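Local atomic coordinates of enoyl-CoA hydratase (Thermus thermophilus, PDB entry 1WZ8), a protein that probably catalyses the hydration of enoyl-CoA thioesters, as a hexameric member of the crotonase (enoyl-CoA hydratase/isomerase) family. Residues A[200-203]-A[204-208]. Sequence-based numbering, arbitrary orientation.
Sequences LEVA and ERLAQ
The carboxylate of Glu201 and the guanidinium of Arg205, one turn apart on the same helix, are not stacked: their planes are inclined by about 37°, and OE2 of Glu201 stays 5.1 Å from NH1 of Arg205. A water between them accepts from Arg205 NH1 at 2.8 Å and donates a weak bond to Glu201 OE2 from off the carboxylate plane. Each group has a stronger partner elsewhere: OE2 of Glu201 forms a salt bridge with Lys198, and NH1 of Arg205 with Glu173 of the second subunit, so the arginine links two copies of the hexamer. With chi1 at -79° Arg205 sets CG beside its own backbone N, 3.4 Å from Glu201 O; the chain then bends at chi3 and its end leads away from 200-203.

Beneath these groups runs regular alpha-helix 195-207, with four successive i to i+4 bonds. The first, Glu204 N to Leu200 O, measures 2.8 Å with an N-H...O angle of 161°; the last joins Ala207 N to Ala203 O at 2.9 Å. This helix follows strand 188-190 and packs against the main sheet of the crotonase fold: Leu200 meets Leu59, Ala203 and Ala207 meet Val21, and Leu206 meets Ala57. On the buried flank, Val202 and Leu206 lie side by side, CG1 of the valine 4.1 Å from CD1 of the leucine. Both touch Val108 of strand 107-111, and Leu171 of the second subunit packs on Val202, Arg205 and Leu206. The Glu204 chain runs out extended, its OE2 making a weak, long ion pair with Arg18.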
ATOM      1  N   LEU A 200      -6.147   4.988  35.244  1.00 13.76           N
ATOM      2  CA  LEU A 200      -4.920   4.843  36.022  1.00 13.33           C
ATOM      3  C   LEU A 200      -4.606   3.360  36.224  1.00 13.36           C
ATOM      4  O   LEU A 200      -3.451   2.941  36.142  1.00 13.54           O
ATOM      5  CB  LEU A 200      -5.070   5.547  37.380  1.00 14.76           C
ATOM      6  CG  LEU A 200      -3.857   5.455  38.308  1.00 15.29           C
ATOM      7  CD1 LEU A 200      -2.626   6.014  37.601  1.00 15.14           C
ATOM      8  CD2 LEU A 200      -4.138   6.209  39.599  1.00 17.07           C
ATOM      9  N   GLU A 201      -5.641   2.567  36.482  1.00 12.31           N
ATOM     10  CA  GLU A 201      -5.473   1.129  36.678  1.00 13.35           C
ATOM     11  C   GLU A 201      -4.873   0.501  35.414  1.00 12.11           C
ATOM     12  O   GLU A 201      -3.980  -0.359  35.479  1.00 10.23           O
ATOM     13  CB  GLU A 201      -6.830   0.489  36.980  1.00 16.69           C
ATOM     14  CG  GLU A 201      -6.778  -1.018  37.190  1.00 21.20           C
ATOM     15  CD  GLU A 201      -8.160  -1.644  37.219  1.00 27.32           C
ATOM     16  OE1 GLU A 201      -8.999  -1.213  38.042  1.00 29.01           O
ATOM     17  OE2 GLU A 201      -8.409  -2.567  36.415  1.00 30.76           O
ATOM     18  N   VAL A 202      -5.380   0.929  34.263  1.00 11.98           N
ATOM     19  CA  VAL A 202      -4.894   0.428  32.984  1.00 12.50           C
ATOM     20  C   VAL A 202      -3.432   0.829  32.808  1.00 12.10           C
ATOM     21  O   VAL A 202      -2.585   0.008  32.449  1.00 11.27           O
ATOM     22  CB  VAL A 202      -5.732   1.001  31.813  1.00 11.02           C
ATOM     23  CG1 VAL A 202      -5.122   0.589  30.480  1.00 12.14           C
ATOM     24  CG2 VAL A 202      -7.168   0.491  31.907  1.00 12.98           C
ATOM     25  N   ALA A 203      -3.137   2.098  33.071  1.00 13.63           N
ATOM     26  CA  ALA A 203      -1.774   2.597  32.930  1.00 14.35           C
ATOM     27  C   ALA A 203      -0.823   1.842  33.848  1.00 14.41           C
ATOM     28  O   ALA A 203       0.277   1.468  33.442  1.00 13.51           O
ATOM     29  CB  ALA A 203      -1.725   4.087  33.239  1.00 13.89           C
ATOM     30  N   GLU A 204      -1.243   1.615  35.089  1.00 14.26           N
ATOM     31  CA  GLU A 204      -0.391   0.904  36.030  1.00 15.44           C
ATOM     32  C   GLU A 204      -0.101  -0.503  35.520  1.00 14.78           C
ATOM     33  O   GLU A 204       1.046  -0.954  35.566  1.00 13.53           O
ATOM     34  CB  GLU A 204      -1.044   0.840  37.413  1.00 19.34           C
ATOM     35  CG  GLU A 204      -0.152   0.211  38.474  1.00 24.13           C
ATOM     36  CD  GLU A 204      -0.695   0.386  39.879  1.00 27.18           C
ATOM     37  OE1 GLU A 204      -0.011  -0.030  40.836  1.00 31.91           O
ATOM     38  OE2 GLU A 204      -1.802   0.942  40.028  1.00 28.97           O
ATOM     39  N   ARG A 205      -1.136  -1.188  35.028  1.00 14.11           N
ATOM     40  CA  ARG A 205      -0.982  -2.543  34.499  1.00 15.40           C
ATOM     41  C   ARG A 205       0.023  -2.562  33.355  1.00 14.41           C
ATOM     42  O   ARG A 205       0.829  -3.486  33.244  1.00 14.01           O
ATOM     43  CB  ARG A 205      -2.319  -3.101  33.992  1.00 17.06           C
ATOM     44  CG  ARG A 205      -3.256  -3.612  35.079  1.00 23.42           C
ATOM     45  CD  ARG A 205      -4.528  -4.209  34.468  1.00 25.87           C
ATOM     46  NE  ARG A 205      -4.263  -5.401  33.664  1.00 28.87           N
ATOM     47  CZ  ARG A 205      -5.153  -5.969  32.855  1.00 29.44           C
ATOM     48  NH1 ARG A 205      -6.369  -5.454  32.738  1.00 30.53           N
ATOM     49  NH2 ARG A 205      -4.830  -7.051  32.160  1.00 30.05           N
ATOM     50  N   LEU A 206      -0.040  -1.550  32.497  1.00 13.22           N
ATOM     51  CA  LEU A 206       0.884  -1.455  31.375  1.00 13.76           C
ATOM     52  C   LEU A 206       2.305  -1.235  31.887  1.00 14.31           C
ATOM     53  O   LEU A 206       3.257  -1.792  31.344  1.00 14.46           O
ATOM     54  CB  LEU A 206       0.479  -0.306  30.455  1.00 12.11           C
ATOM     55  CG  LEU A 206      -0.802  -0.549  29.652  1.00 11.79           C
ATOM     56  CD1 LEU A 206      -1.312   0.762  29.083  1.00  8.21           C
ATOM     57  CD2 LEU A 206      -0.526  -1.554  28.542  1.00 12.28           C
ATOM     58  N   ALA A 207       2.445  -0.428  32.936  1.00 14.67           N
ATOM     59  CA  ALA A 207       3.761  -0.156  33.509  1.00 14.81           C
ATOM     60  C   ALA A 207       4.329  -1.423  34.145  1.00 15.13           C
ATOM     61  O   ALA A 207       5.533  -1.541  34.343  1.00 17.87           O
ATOM     62  CB  ALA A 207       3.666   0.960  34.552  1.00 17.12           C
ATOM     63  N   GLN A 208       3.458  -2.369  34.470  1.00 15.99           N
ATOM     64  CA  GLN A 208       3.899  -3.625  35.070  1.00 15.47           C
ATOM     65  C   GLN A 208       4.202  -4.671  34.007  1.00 15.85           C
ATOM     66  O   GLN A 208       4.694  -5.760  34.314  1.00 16.60           O
ATOM     67  CB  GLN A 208       2.831  -4.156  36.022  1.00 19.45           C
ATOM     68  CG  GLN A 208       2.641  -3.294  37.256  1.00 23.36           C
ATOM     69  CD  GLN A 208       1.458  -3.734  38.094  1.00 26.07           C
ATOM     70  OE1 GLN A 208       1.205  -3.186  39.170  1.00 30.76           O
ATOM     71  NE2 GLN A 208       0.724  -4.723  37.604  1.00 24.72           N
TER
HETATM   72  O   HOH W   1      -7.051  -2.863  33.386  1.00 30.08           O